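Local structure of alkaline serine protease (Pseudoalteromonas sp., 1Y9Z) at residues Thr3-Gln8 with Glu80-Val85; Leu206-Val211 with Gln360-Tyr365; Glu213-Asp218 with Val231-Arg236. The protein probably cleaves proteins as a cold-adapted serine endopeptidase of the subtilisin family, combining a subtilisin-like alpha/beta domain with an inserted beta-barrel domain. All blocks are in the same frame, centred on the assembly; numbering follows the deposited sequence.

Overall arrangement
The three contacts run in a row from a calcium site toward the inserted barrel. Contact 1, first along the chain, pairs the N-terminal segment with the loop between helix 65-74 and strand 92-100. Contact 2, its centre about 11 Å away, is the two-stranded antiparallel sheet of strands 205-208 and 362-365; Val82 packs on Leu206. Contact 3, nested inside the loop that contact 2 closes and about 10 Å from it centre to centre, belongs to the curled sheet consistent with the barrel. Strand 214-221 follows strand 205-208, and a probable backbone hydrogen bond between Gln360 and Gly214 joins contacts 2 and 3. Contact 2 thus lies between the calcium-bound loop and the start of the barrel sheet.

Contact 1 of 3, residues Thr3-Gln8 with Glu80-Val85; sequences TTPWGQ and EGVVGV. With CA (calcium ion), chain C.
Gln8 lays its side chain along the Val83-Val85 backbone. CG stands anti to the carbonyl carbon (chi1 -65°) and the chain bends at chi2 (-58°), bringing CG 3.3 Å from Val83 O while the amide reaches the Gly84-Val85 peptide. Gln8 OE1 lies 3.0 Å from Val85 N, but the angle is too poor for a hydrogen bond; NE2 instead bonds Thr72 O. Shortened to an alanine, this position would lose the amide, which is likely to leave Thr72 O without this donor and a gap beside Val83 and Val85. Toward the N-terminus, Pro5 CD meets Val82 CB at 4.1 Å, the side chains crossing at about a right angle, and Val83 turns CG2 to Thr4 OG1 (3.7 Å). The one hydrogen bond between the segments, Thr3 N to Gly81 O, is 2.9 Å and nearly straight (173°). Thr3 O is buried with only a CA-H...O contact from Val82 CA, at 3.1 Å. Glu80 O and Val82 O bind the calcium ion, completed by Glu2, Asp39, Ile76 and Asn78, loop and N-terminus sharing the site. Pro5 occupies the N-cap position of helix 6-10, Val85 packs on helix 368-385, and Val82 touches strand 205-208.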
ATOM      1  N   THR A   3       3.470  13.204  -7.175  1.00 14.34           N
ATOM      2  CA  THR A   3       3.533  13.051  -5.730  1.00 15.57           C
ATOM      3  C   THR A   3       4.363  11.845  -5.307  1.00 13.36           C
ATOM      4  O   THR A   3       4.382  10.818  -5.986  1.00 13.91           O
ATOM      5  CB  THR A   3       2.109  12.900  -5.133  1.00 16.97           C
ATOM      6  OG1 THR A   3       1.374  14.111  -5.344  1.00 19.23           O
ATOM      7  CG2 THR A   3       2.172  12.614  -3.639  1.00 18.07           C
ATOM      8  N   THR A   4       5.068  11.993  -4.189  1.00 13.05           N
ATOM      9  CA  THR A   4       5.870  10.913  -3.638  1.00 13.35           C
ATOM     10  C   THR A   4       5.104  10.394  -2.422  1.00 13.14           C
ATOM     11  O   THR A   4       5.094  11.035  -1.368  1.00 12.79           O
ATOM     12  CB  THR A   4       7.262  11.405  -3.180  1.00 13.37           C
ATOM     13  OG1 THR A   4       7.997  11.887  -4.312  1.00 13.70           O
ATOM     14  CG2 THR A   4       8.041  10.272  -2.532  1.00 12.83           C
ATOM     15  N   PRO A   5       4.435   9.236  -2.556  1.00 12.38           N
ATOM     16  CA  PRO A   5       3.679   8.679  -1.427  1.00 12.81           C
ATOM     17  C   PRO A   5       4.576   8.491  -0.209  1.00 11.26           C
ATOM     18  O   PRO A   5       5.763   8.188  -0.351  1.00 12.22           O
ATOM     19  CB  PRO A   5       3.138   7.362  -1.985  1.00 13.83           C
ATOM     20  CG  PRO A   5       4.147   6.990  -3.032  1.00 19.25           C
ATOM     21  CD  PRO A   5       4.426   8.313  -3.703  1.00 14.45           C
ATOM     22  N   TRP A   6       4.008   8.667   0.981  1.00 11.45           N
ATOM     23  CA  TRP A   6       4.779   8.554   2.217  1.00 10.83           C
ATOM     24  C   TRP A   6       5.619   7.288   2.323  1.00 11.47           C
ATOM     25  O   TRP A   6       6.743   7.332   2.817  1.00 12.07           O
ATOM     26  CB  TRP A   6       3.869   8.668   3.450  1.00 11.00           C
ATOM     27  CG  TRP A   6       2.976   7.483   3.706  1.00 10.37           C
ATOM     28  CD1 TRP A   6       1.703   7.293   3.246  1.00 10.49           C
ATOM     29  CD2 TRP A   6       3.290   6.332   4.502  1.00 11.16           C
ATOM     30  NE1 TRP A   6       1.203   6.097   3.710  1.00 11.72           N
ATOM     31  CE2 TRP A   6       2.157   5.487   4.482  1.00 10.84           C
ATOM     32  CE3 TRP A   6       4.419   5.933   5.230  1.00 10.20           C
ATOM     33  CZ2 TRP A   6       2.120   4.263   5.165  1.00 11.39           C
ATOM     34  CZ3 TRP A   6       4.383   4.714   5.911  1.00 11.37           C
ATOM     35  CH2 TRP A   6       3.239   3.896   5.871  1.00 11.25           C
ATOM     36  N   GLY A   7       5.084   6.168   1.853  1.00 12.05           N
ATOM     37  CA  GLY A   7       5.819   4.918   1.927  1.00 11.81           C
ATOM     38  C   GLY A   7       7.161   4.971   1.222  1.00 11.19           C
ATOM     39  O   GLY A   7       8.147   4.400   1.694  1.00 11.13           O
ATOM     40  N   GLN A   8       7.205   5.654   0.082  1.00 11.25           N
ATOM     41  CA  GLN A   8       8.441   5.769  -0.685  1.00 12.14           C
ATOM     42  C   GLN A   8       9.522   6.496   0.102  1.00 12.15           C
ATOM     43  O   GLN A   8      10.697   6.140   0.037  1.00 12.82           O
ATOM     44  CB  GLN A   8       8.188   6.521  -1.994  1.00 12.11           C
ATOM     45  CG  GLN A   8       7.261   5.811  -2.971  1.00 11.39           C
ATOM     46  CD  GLN A   8       7.754   4.434  -3.359  1.00 12.47           C
ATOM     47  OE1 GLN A   8       8.955   4.221  -3.540  1.00 14.06           O
ATOM     48  NE2 GLN A   8       6.827   3.492  -3.509  1.00 11.72           N
ATOM     49  N   GLU A  80       4.099  13.472 -13.193  1.00 16.12           N
ATOM     50  CA  GLU A  80       2.666  13.161 -13.164  1.00 14.60           C
ATOM     51  C   GLU A  80       2.475  11.912 -12.312  1.00 12.69           C
ATOM     52  O   GLU A  80       3.385  11.096 -12.187  1.00 10.35           O
ATOM     53  CB  GLU A  80       2.092  12.925 -14.573  1.00 16.84           C
ATOM     54  CG  GLU A  80       2.459  11.598 -15.229  1.00 18.51           C
ATOM     55  CD  GLU A  80       1.745  11.384 -16.561  1.00 19.28           C
ATOM     56  OE1 GLU A  80       0.522  11.114 -16.561  1.00 18.90           O
ATOM     57  OE2 GLU A  80       2.408  11.493 -17.615  1.00 22.81           O
ATOM     58  N   GLY A  81       1.301  11.775 -11.706  1.00 11.57           N
ATOM     59  CA  GLY A  81       1.039  10.606 -10.887  1.00  9.96           C
ATOM     60  C   GLY A  81       1.933  10.471  -9.672  1.00  9.86           C
ATOM     61  O   GLY A  81       2.027  11.383  -8.850  1.00 10.33           O
ATOM     62  N   VAL A  82       2.593   9.322  -9.554  1.00  9.42           N
ATOM     63  CA  VAL A  82       3.472   9.056  -8.421  1.00 10.25           C
ATOM     64  C   VAL A  82       4.824   8.518  -8.886  1.00 10.12           C
ATOM     65  O   VAL A  82       5.168   8.608 -10.068  1.00  9.87           O
ATOM     66  CB  VAL A  82       2.819   8.027  -7.455  1.00  9.27           C
ATOM     67  CG1 VAL A  82       1.512   8.586  -6.909  1.00 11.79           C
ATOM     68  CG2 VAL A  82       2.564   6.715  -8.180  1.00 11.15           C
ATOM     69  N   VAL A  83       5.591   7.980  -7.941  1.00 10.39           N
ATOM     70  CA  VAL A  83       6.895   7.388  -8.219  1.00 10.64           C
ATOM     71  C   VAL A  83       7.036   6.131  -7.367  1.00 10.52           C
ATOM     72  O   VAL A  83       6.571   6.092  -6.225  1.00 10.92           O
ATOM     73  CB  VAL A  83       8.065   8.351  -7.876  1.00 11.67           C
ATOM     74  CG1 VAL A  83       8.066   9.523  -8.833  1.00 14.50           C
ATOM     75  CG2 VAL A  83       7.945   8.841  -6.443  1.00 13.22           C
ATOM     76  N   GLY A  84       7.650   5.102  -7.944  1.00 10.06           N
ATOM     77  CA  GLY A  84       7.863   3.861  -7.221  1.00 10.15           C
ATOM     78  C   GLY A  84       9.272   3.807  -6.655  1.00 11.37           C
ATOM     79  O   GLY A  84      10.041   4.763  -6.789  1.00 12.64           O
ATOM     80  N   VAL A  85       9.623   2.687  -6.030  1.00 10.83           N
ATOM     81  CA  VAL A  85      10.947   2.534  -5.438  1.00 11.04           C
ATOM     82  C   VAL A  85      12.058   2.753  -6.464  1.00 10.84           C
ATOM     83  O   VAL A  85      13.067   3.394  -6.164  1.00 12.76           O
ATOM     84  CB  VAL A  85      11.110   1.140  -4.789  1.00  9.47           C
ATOM     85  CG1 VAL A  85      12.511   0.994  -4.215  1.00 10.84           C
ATOM     86  CG2 VAL A  85      10.075   0.956  -3.690  1.00 10.81           C
TER
HETATM   87 CA    CA C 603       4.922   9.455 -12.289  1.00  8.74          CA

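Contact 2 of 3, residues Leu206-Val211 with Gln360-Tyr365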
ATOM      1  N   LEU A 206      -0.908   5.060  -1.720  1.00  8.71           N
ATOM      2  CA  LEU A 206      -1.315   5.578  -3.018  1.00  9.48           C
ATOM      3  C   LEU A 206      -0.444   4.982  -4.115  1.00  8.86           C
ATOM      4  O   LEU A 206       0.783   4.960  -4.002  1.00  9.04           O
ATOM      5  CB  LEU A 206      -1.179   7.103  -3.040  1.00  9.63           C
ATOM      6  CG  LEU A 206      -1.490   7.805  -4.365  1.00 10.06           C
ATOM      7  CD1 LEU A 206      -2.965   7.632  -4.709  1.00 10.52           C
ATOM      8  CD2 LEU A 206      -1.133   9.283  -4.250  1.00 11.28           C
ATOM      9  N   SER A 207      -1.073   4.489  -5.175  1.00  8.48           N
ATOM     10  CA  SER A 207      -0.325   3.929  -6.291  1.00  7.73           C
ATOM     11  C   SER A 207      -1.180   3.905  -7.549  1.00  8.04           C
ATOM     12  O   SER A 207      -2.336   4.332  -7.545  1.00  8.61           O
ATOM     13  CB  SER A 207       0.160   2.508  -5.970  1.00  8.13           C
ATOM     14  OG  SER A 207       1.062   2.040  -6.965  1.00  8.24           O
ATOM     15  N   THR A 208      -0.584   3.409  -8.625  1.00  8.52           N
ATOM     16  CA  THR A 208      -1.244   3.282  -9.915  1.00  9.11           C
ATOM     17  C   THR A 208      -2.290   2.170  -9.899  1.00  9.35           C
ATOM     18  O   THR A 208      -2.123   1.155  -9.225  1.00  9.52           O
ATOM     19  CB  THR A 208      -0.221   2.914 -10.999  1.00  8.62           C
ATOM     20  OG1 THR A 208       0.558   1.800 -10.540  1.00  8.63           O
ATOM     21  CG2 THR A 208       0.713   4.079 -11.288  1.00  9.83           C
ATOM     22  N   VAL A 209      -3.382   2.378 -10.626  1.00  9.19           N
ATOM     23  CA  VAL A 209      -4.405   1.349 -10.772  1.00  9.06           C
ATOM     24  C   VAL A 209      -4.830   1.376 -12.233  1.00  8.81           C
ATOM     25  O   VAL A 209      -4.531   2.331 -12.951  1.00  9.48           O
ATOM     26  CB  VAL A 209      -5.649   1.582  -9.876  1.00  8.77           C
ATOM     27  CG1 VAL A 209      -5.260   1.479  -8.405  1.00 10.38           C
ATOM     28  CG2 VAL A 209      -6.289   2.921 -10.190  1.00  9.98           C
ATOM     29  N   THR A 210      -5.501   0.321 -12.680  1.00  9.27           N
ATOM     30  CA  THR A 210      -5.970   0.250 -14.057  1.00  9.67           C
ATOM     31  C   THR A 210      -6.660   1.566 -14.401  1.00  9.85           C
ATOM     32  O   THR A 210      -7.493   2.059 -13.637  1.00  9.71           O
ATOM     33  CB  THR A 210      -6.946  -0.918 -14.223  1.00  9.79           C
ATOM     34  OG1 THR A 210      -6.288  -2.128 -13.829  1.00 10.11           O
ATOM     35  CG2 THR A 210      -7.408  -1.039 -15.671  1.00 11.97           C
ATOM     36  N   VAL A 211      -6.301   2.132 -15.550  1.00  9.53           N
ATOM     37  CA  VAL A 211      -6.846   3.412 -15.983  1.00 10.52           C
ATOM     38  C   VAL A 211      -8.353   3.547 -15.804  1.00 10.19           C
ATOM     39  O   VAL A 211      -9.131   2.711 -16.270  1.00 11.07           O
ATOM     40  CB  VAL A 211      -6.476   3.690 -17.459  1.00 10.40           C
ATOM     41  CG1 VAL A 211      -7.166   4.960 -17.949  1.00 11.52           C
ATOM     42  CG2 VAL A 211      -4.962   3.841 -17.589  1.00 10.53           C
ATOM     43  N   GLN A 360     -10.403   7.853 -11.648  1.00 10.32           N
ATOM     44  CA  GLN A 360      -9.000   8.255 -11.628  1.00 10.12           C
ATOM     45  C   GLN A 360      -8.069   7.108 -12.025  1.00  9.47           C
ATOM     46  O   GLN A 360      -8.514   5.977 -12.220  1.00  9.87           O
ATOM     47  CB  GLN A 360      -8.622   8.778 -10.242  1.00 10.56           C
ATOM     48  CG  GLN A 360      -9.408  10.011  -9.823  1.00 11.48           C
ATOM     49  CD  GLN A 360      -9.245  11.159 -10.796  1.00 12.16           C
ATOM     50  OE1 GLN A 360      -8.140  11.660 -11.006  1.00 13.43           O
ATOM     51  NE2 GLN A 360     -10.349  11.581 -11.402  1.00 12.77           N
ATOM     52  N   ASP A 361      -6.778   7.406 -12.140  1.00  9.88           N
ATOM     53  CA  ASP A 361      -5.793   6.400 -12.527  1.00  9.20           C
ATOM     54  C   ASP A 361      -4.867   6.009 -11.376  1.00  9.50           C
ATOM     55  O   ASP A 361      -3.848   5.340 -11.578  1.00  9.08           O
ATOM     56  CB  ASP A 361      -4.975   6.910 -13.718  1.00 10.82           C
ATOM     57  CG  ASP A 361      -5.854   7.371 -14.870  1.00 11.76           C
ATOM     58  OD1 ASP A 361      -6.944   6.794 -15.055  1.00 11.56           O
ATOM     59  OD2 ASP A 361      -5.453   8.307 -15.594  1.00 15.59           O
ATOM     60  N   TYR A 362      -5.237   6.429 -10.172  1.00  8.85           N
ATOM     61  CA  TYR A 362      -4.473   6.133  -8.961  1.00  8.95           C
ATOM     62  C   TYR A 362      -5.475   5.916  -7.842  1.00  9.92           C
ATOM     63  O   TYR A 362      -6.629   6.336  -7.948  1.00  9.84           O
ATOM     64  CB  TYR A 362      -3.564   7.313  -8.607  1.00  9.74           C
ATOM     65  CG  TYR A 362      -2.639   7.703  -9.733  1.00  9.07           C
ATOM     66  CD1 TYR A 362      -1.389   7.104  -9.875  1.00 10.18           C
ATOM     67  CD2 TYR A 362      -3.047   8.620 -10.699  1.00 11.54           C
ATOM     68  CE1 TYR A 362      -0.568   7.405 -10.959  1.00 10.11           C
ATOM     69  CE2 TYR A 362      -2.239   8.924 -11.786  1.00 11.04           C
ATOM     70  CZ  TYR A 362      -1.003   8.313 -11.911  1.00 10.98           C
ATOM     71  OH  TYR A 362      -0.212   8.596 -12.999  1.00 12.63           O
ATOM     72  N   GLU A 363      -5.048   5.260  -6.770  1.00  9.88           N
ATOM     73  CA  GLU A 363      -5.946   5.026  -5.652  1.00  9.84           C
ATOM     74  C   GLU A 363      -5.196   4.579  -4.412  1.00  9.03           C
ATOM     75  O   GLU A 363      -4.102   4.014  -4.500  1.00  9.21           O
ATOM     76  CB  GLU A 363      -6.992   3.965  -6.019  1.00 10.06           C
ATOM     77  CG  GLU A 363      -8.143   3.876  -5.021  1.00 10.06           C
ATOM     78  CD  GLU A 363      -9.264   2.960  -5.474  1.00 12.11           C
ATOM     79  OE1 GLU A 363     -10.296   2.909  -4.773  1.00 16.00           O
ATOM     80  OE2 GLU A 363      -9.120   2.294  -6.520  1.00 13.74           O
ATOM     81  N   TYR A 364      -5.792   4.853  -3.257  1.00  9.57           N
ATOM     82  CA  TYR A 364      -5.228   4.443  -1.980  1.00  9.69           C
ATOM     83  C   TYR A 364      -5.731   3.039  -1.658  1.00  8.75           C
ATOM     84  O   TYR A 364      -6.932   2.770  -1.742  1.00  9.88           O
ATOM     85  CB  TYR A 364      -5.670   5.386  -0.858  1.00  9.40           C
ATOM     86  CG  TYR A 364      -4.879   6.667  -0.766  1.00 10.61           C
ATOM     87  CD1 TYR A 364      -5.251   7.804  -1.488  1.00 11.11           C
ATOM     88  CD2 TYR A 364      -3.741   6.739   0.034  1.00 11.27           C
ATOM     89  CE1 TYR A 364      -4.504   8.981  -1.412  1.00 11.65           C
ATOM     90  CE2 TYR A 364      -2.991   7.900   0.114  1.00 11.09           C
ATOM     91  CZ  TYR A 364      -3.374   9.017  -0.608  1.00 11.47           C
ATOM     92  OH  TYR A 364      -2.606  10.157  -0.522  1.00 11.09           O
ATOM     93  N   TYR A 365      -4.801   2.153  -1.309  1.00  9.43           N
ATOM     94  CA  TYR A 365      -5.108   0.773  -0.929  1.00  9.14           C
ATOM     95  C   TYR A 365      -4.474   0.491   0.429  1.00  8.87           C
ATOM     96  O   TYR A 365      -3.503   1.141   0.814  1.00  9.83           O
ATOM     97  CB  TYR A 365      -4.488  -0.241  -1.895  1.00  9.46           C
ATOM     98  CG  TYR A 365      -5.206  -0.540  -3.192  1.00  9.57           C
ATOM     99  CD1 TYR A 365      -4.864  -1.678  -3.921  1.00  9.80           C
ATOM    100  CD2 TYR A 365      -6.183   0.309  -3.717  1.00  9.54           C
ATOM    101  CE1 TYR A 365      -5.463  -1.969  -5.136  1.00 11.22           C
ATOM    102  CE2 TYR A 365      -6.798   0.022  -4.947  1.00  9.90           C
ATOM    103  CZ  TYR A 365      -6.425  -1.121  -5.647  1.00 10.61           C
ATOM    104  OH  TYR A 365      -6.988  -1.424  -6.862  1.00 12.17           O
TER
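Ser207 and Glu363 form a hydrogen-bonded antiparallel pair, each backbone N-H meeting the other's carbonyl: Glu363 N lies 3.0 Å from Ser207 O, and Ser207 N 3.1 Å from Glu363 O. Glu363 O also accepts from His68 NE2, and Ser207 OG is bonded to His68 O, so helix 65-74 is tied to both strands. Thr208 OG1 is likewise held by that helix, through Thr67 O. Leu206-Tyr364 and Thr208-Tyr362 are the flanking non-hydrogen-bonded pairs of this two-stranded antiparallel sheet. It brings together parts of the subtilase chain that enclose nearly 150 intervening residues, rich in strand and consistent with the inserted barrel domain. On the face shared by Leu206 and Tyr364, Leu206 CB sits over the tyrosine ring in a CH-pi contact, 3.8 Å from its centroid and 16° off the normal. Leu206 CD1 reaches Tyr362 CB at 4.0 Å, chi1 (176°) swinging CG away from its own N and chi2 (66°) setting the branch. Ser207 O lies at the edge of the Tyr362 ring, while Thr208 CG2 meets Tyr362 CE1 obliquely at 3.6 Å. Val209 divides its branches: CG1 packs on Glu363 CB and lies 3.7 Å from Tyr365 OH, and CG2 meets the Asp361-Tyr362 peptide. The Tyr365 ring stacks on His68.

Contact 3 of 3, residues Glu213-Asp218 with Val231-Arg236; sequences EGRLAD and VVPHNR
Arg215 reaches across Pro233 to the backbone of His234 on a fully stretched chain: CG stands opposite the backbone N (chi1 -167°), and the next two torsions are also extended, carrying the guanidinium past the proline in the opposing direction. Its flat face then lies over Pro233, whose CB sits 3.7 Å above the plane, close to its centre. At the edge, Arg215 NH2 donates to His234 O over 2.8 Å. The acceptor lies within the guanidinium plane, but the donor stands 55° out of the carbonyl plane and so does not use a lone pair of His234 O. A water reinforces this bond, accepting from Arg215 NH1 at 2.7 Å and donating to the same carbonyl, while NE is held by Asn250 OD1. With NE, NH1 and NH2 each given a partner and the proline covering one face, the guanidinium is probably restrained from turning. Ala217 CB points into the second part of the contact, meeting Val231 CG1 and Pro233 CD, each at 3.6 Å. Beside it a second water spans the two backbones, accepting from Ala217 N (3.0 Å) and donating to Val231 O (2.6 Å). The two segments therefore meet through side chains and water, without direct backbone pairing. Strand 214-221 pairs instead with strand 351-360, starting at a classic beta bulge in which Glu213 and Gly214 face Gln360, whereas Val232 is bonded to Ser335 of strand 333-336. Val334 of that strand packs on both Ala217 and Val231, within the large curled sheet consistent with the inserted barrel.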
ATOM      1  N   GLU A 213     -10.141   3.268 -13.049  1.00 11.32           N
ATOM      2  CA  GLU A 213     -10.752   2.543 -11.937  1.00 11.63           C
ATOM      3  C   GLU A 213     -10.407   3.091 -10.560  1.00 11.24           C
ATOM      4  O   GLU A 213     -10.900   2.591  -9.548  1.00 13.50           O
ATOM      5  CB  GLU A 213     -10.366   1.062 -12.009  1.00 11.51           C
ATOM      6  CG  GLU A 213     -10.860   0.375 -13.273  1.00 10.60           C
ATOM      7  CD  GLU A 213     -10.667  -1.130 -13.256  1.00 12.24           C
ATOM      8  OE1 GLU A 213     -11.265  -1.801 -14.121  1.00 13.32           O
ATOM      9  OE2 GLU A 213      -9.920  -1.641 -12.392  1.00 11.57           O
ATOM     10  N   GLY A 214      -9.579   4.129 -10.525  1.00 10.95           N
ATOM     11  CA  GLY A 214      -9.168   4.702  -9.258  1.00 10.85           C
ATOM     12  C   GLY A 214     -10.061   5.780  -8.689  1.00 11.04           C
ATOM     13  O   GLY A 214     -11.125   6.099  -9.227  1.00 11.44           O
ATOM     14  N   ARG A 215      -9.605   6.353  -7.583  1.00 11.44           N
ATOM     15  CA  ARG A 215     -10.350   7.391  -6.901  1.00 10.74           C
ATOM     16  C   ARG A 215      -9.363   8.228  -6.101  1.00 10.32           C
ATOM     17  O   ARG A 215      -8.406   7.697  -5.536  1.00 11.20           O
ATOM     18  CB  ARG A 215     -11.367   6.745  -5.966  1.00 13.02           C
ATOM     19  CG  ARG A 215     -12.407   7.689  -5.444  1.00 14.30           C
ATOM     20  CD  ARG A 215     -13.287   6.991  -4.438  1.00 14.85           C
ATOM     21  NE  ARG A 215     -14.294   7.908  -3.932  1.00 13.74           N
ATOM     22  CZ  ARG A 215     -14.832   7.828  -2.723  1.00 14.01           C
ATOM     23  NH1 ARG A 215     -15.742   8.715  -2.350  1.00 14.87           N
ATOM     24  NH2 ARG A 215     -14.452   6.865  -1.892  1.00 13.98           N
ATOM     25  N   LEU A 216      -9.587   9.537  -6.065  1.00 10.28           N
ATOM     26  CA  LEU A 216      -8.706  10.428  -5.329  1.00 10.89           C
ATOM     27  C   LEU A 216      -9.509  11.459  -4.558  1.00 11.79           C
ATOM     28  O   LEU A 216     -10.720  11.572  -4.730  1.00 12.76           O
ATOM     29  CB  LEU A 216      -7.742  11.133  -6.288  1.00 12.00           C
ATOM     30  CG  LEU A 216      -6.744  10.230  -7.020  1.00 11.33           C
ATOM     31  CD1 LEU A 216      -5.984  11.036  -8.064  1.00 12.72           C
ATOM     32  CD2 LEU A 216      -5.786   9.607  -6.014  1.00 11.09           C
ATOM     33  N   ALA A 217      -8.820  12.198  -3.699  1.00 10.89           N
ATOM     34  CA  ALA A 217      -9.449  13.234  -2.897  1.00 11.66           C
ATOM     35  C   ALA A 217      -8.519  14.436  -2.839  1.00 11.70           C
ATOM     36  O   ALA A 217      -7.334  14.334  -3.164  1.00 12.70           O
ATOM     37  CB  ALA A 217      -9.731  12.713  -1.493  1.00 12.27           C
ATOM     38  N   ASP A 218      -9.055  15.578  -2.424  1.00 13.00           N
ATOM     39  CA  ASP A 218      -8.254  16.784  -2.335  1.00 13.28           C
ATOM     40  C   ASP A 218      -8.891  17.770  -1.365  1.00 13.06           C
ATOM     41  O   ASP A 218     -10.095  17.710  -1.097  1.00 13.63           O
ATOM     42  CB  ASP A 218      -8.133  17.428  -3.722  1.00 15.05           C
ATOM     43  CG  ASP A 218      -6.930  18.348  -3.845  1.00 16.64           C
ATOM     44  OD1 ASP A 218      -6.213  18.550  -2.841  1.00 16.63           O
ATOM     45  OD2 ASP A 218      -6.698  18.868  -4.957  1.00 20.08           O
ATOM     46  N   VAL A 231      -4.565  12.811   1.317  1.00 11.95           N
ATOM     47  CA  VAL A 231      -5.994  13.023   1.524  1.00 12.48           C
ATOM     48  C   VAL A 231      -6.702  11.796   0.968  1.00 12.39           C
ATOM     49  O   VAL A 231      -6.681  11.543  -0.235  1.00 11.69           O
ATOM     50  CB  VAL A 231      -6.497  14.282   0.787  1.00 12.95           C
ATOM     51  CG1 VAL A 231      -7.968  14.513   1.097  1.00 13.60           C
ATOM     52  CG2 VAL A 231      -5.668  15.490   1.201  1.00 14.15           C
ATOM     53  N   VAL A 232      -7.324  11.028   1.852  1.00 11.60           N
ATOM     54  CA  VAL A 232      -7.993   9.804   1.445  1.00 11.05           C
ATOM     55  C   VAL A 232      -9.504   9.932   1.315  1.00 11.59           C
ATOM     56  O   VAL A 232     -10.179  10.350   2.254  1.00 12.15           O
ATOM     57  CB  VAL A 232      -7.688   8.673   2.450  1.00 10.47           C
ATOM     58  CG1 VAL A 232      -8.369   7.385   2.019  1.00 12.40           C
ATOM     59  CG2 VAL A 232      -6.189   8.479   2.569  1.00 11.05           C
ATOM     60  N   PRO A 233     -10.055   9.587   0.140  1.00 11.14           N
ATOM     61  CA  PRO A 233     -11.507   9.682  -0.029  1.00 11.31           C
ATOM     62  C   PRO A 233     -12.138   8.576   0.818  1.00 11.97           C
ATOM     63  O   PRO A 233     -11.700   7.427   0.766  1.00 12.05           O
ATOM     64  CB  PRO A 233     -11.694   9.466  -1.530  1.00 11.74           C
ATOM     65  CG  PRO A 233     -10.571   8.543  -1.879  1.00 11.18           C
ATOM     66  CD  PRO A 233      -9.403   9.106  -1.093  1.00 11.47           C
ATOM     67  N   HIS A 234     -13.151   8.917   1.608  1.00 11.48           N
ATOM     68  CA  HIS A 234     -13.782   7.918   2.466  1.00 12.49           C
ATOM     69  C   HIS A 234     -14.298   6.696   1.729  1.00 12.60           C
ATOM     70  O   HIS A 234     -15.115   6.806   0.811  1.00 12.86           O
ATOM     71  CB  HIS A 234     -14.939   8.523   3.265  1.00 13.04           C
ATOM     72  CG  HIS A 234     -14.557   8.990   4.635  1.00 13.66           C
ATOM     73  ND1 HIS A 234     -13.546   8.410   5.368  1.00 15.77           N
ATOM     74  CD2 HIS A 234     -15.093   9.947   5.428  1.00 12.29           C
ATOM     75  CE1 HIS A 234     -13.474   8.991   6.553  1.00 12.72           C
ATOM     76  NE2 HIS A 234     -14.403   9.926   6.615  1.00 16.06           N
ATOM     77  N   ASN A 235     -13.816   5.527   2.141  1.00 12.95           N
ATOM     78  CA  ASN A 235     -14.244   4.267   1.552  1.00 13.50           C
ATOM     79  C   ASN A 235     -15.605   3.959   2.170  1.00 14.46           C
ATOM     80  O   ASN A 235     -15.708   3.188   3.124  1.00 13.94           O
ATOM     81  CB  ASN A 235     -13.242   3.160   1.894  1.00 15.08           C
ATOM     82  CG  ASN A 235     -13.551   1.852   1.191  1.00 17.05           C
ATOM     83  OD1 ASN A 235     -12.902   0.835   1.441  1.00 20.28           O
ATOM     84  ND2 ASN A 235     -14.537   1.871   0.306  1.00 16.66           N
ATOM     85  N   ARG A 236     -16.642   4.586   1.623  1.00 13.79           N
ATOM     86  CA  ARG A 236     -18.004   4.427   2.113  1.00 15.16           C
ATOM     87  C   ARG A 236     -18.690   3.142   1.676  1.00 14.78           C
ATOM     88  O   ARG A 236     -18.630   2.750   0.508  1.00 15.29           O
ATOM     89  CB  ARG A 236     -18.845   5.630   1.675  1.00 14.17           C
ATOM     90  CG  ARG A 236     -20.311   5.590   2.095  1.00 15.52           C
ATOM     91  CD  ARG A 236     -20.945   6.958   1.864  1.00 16.35           C
ATOM     92  NE  ARG A 236     -22.360   7.024   2.221  1.00 17.59           N
ATOM     93  CZ  ARG A 236     -23.360   6.930   1.347  1.00 17.65           C
ATOM     94  NH1 ARG A 236     -24.617   7.007   1.765  1.00 18.54           N
ATOM     95  NH2 ARG A 236     -23.105   6.759   0.056  1.00 17.67           N
TER
HETATM   96  O   HOH W   1     -17.175   8.608  -0.027  1.00 13.66           O
HETATM   97  O   HOH W   2      -5.985  12.009  -2.746  1.00 12.00           O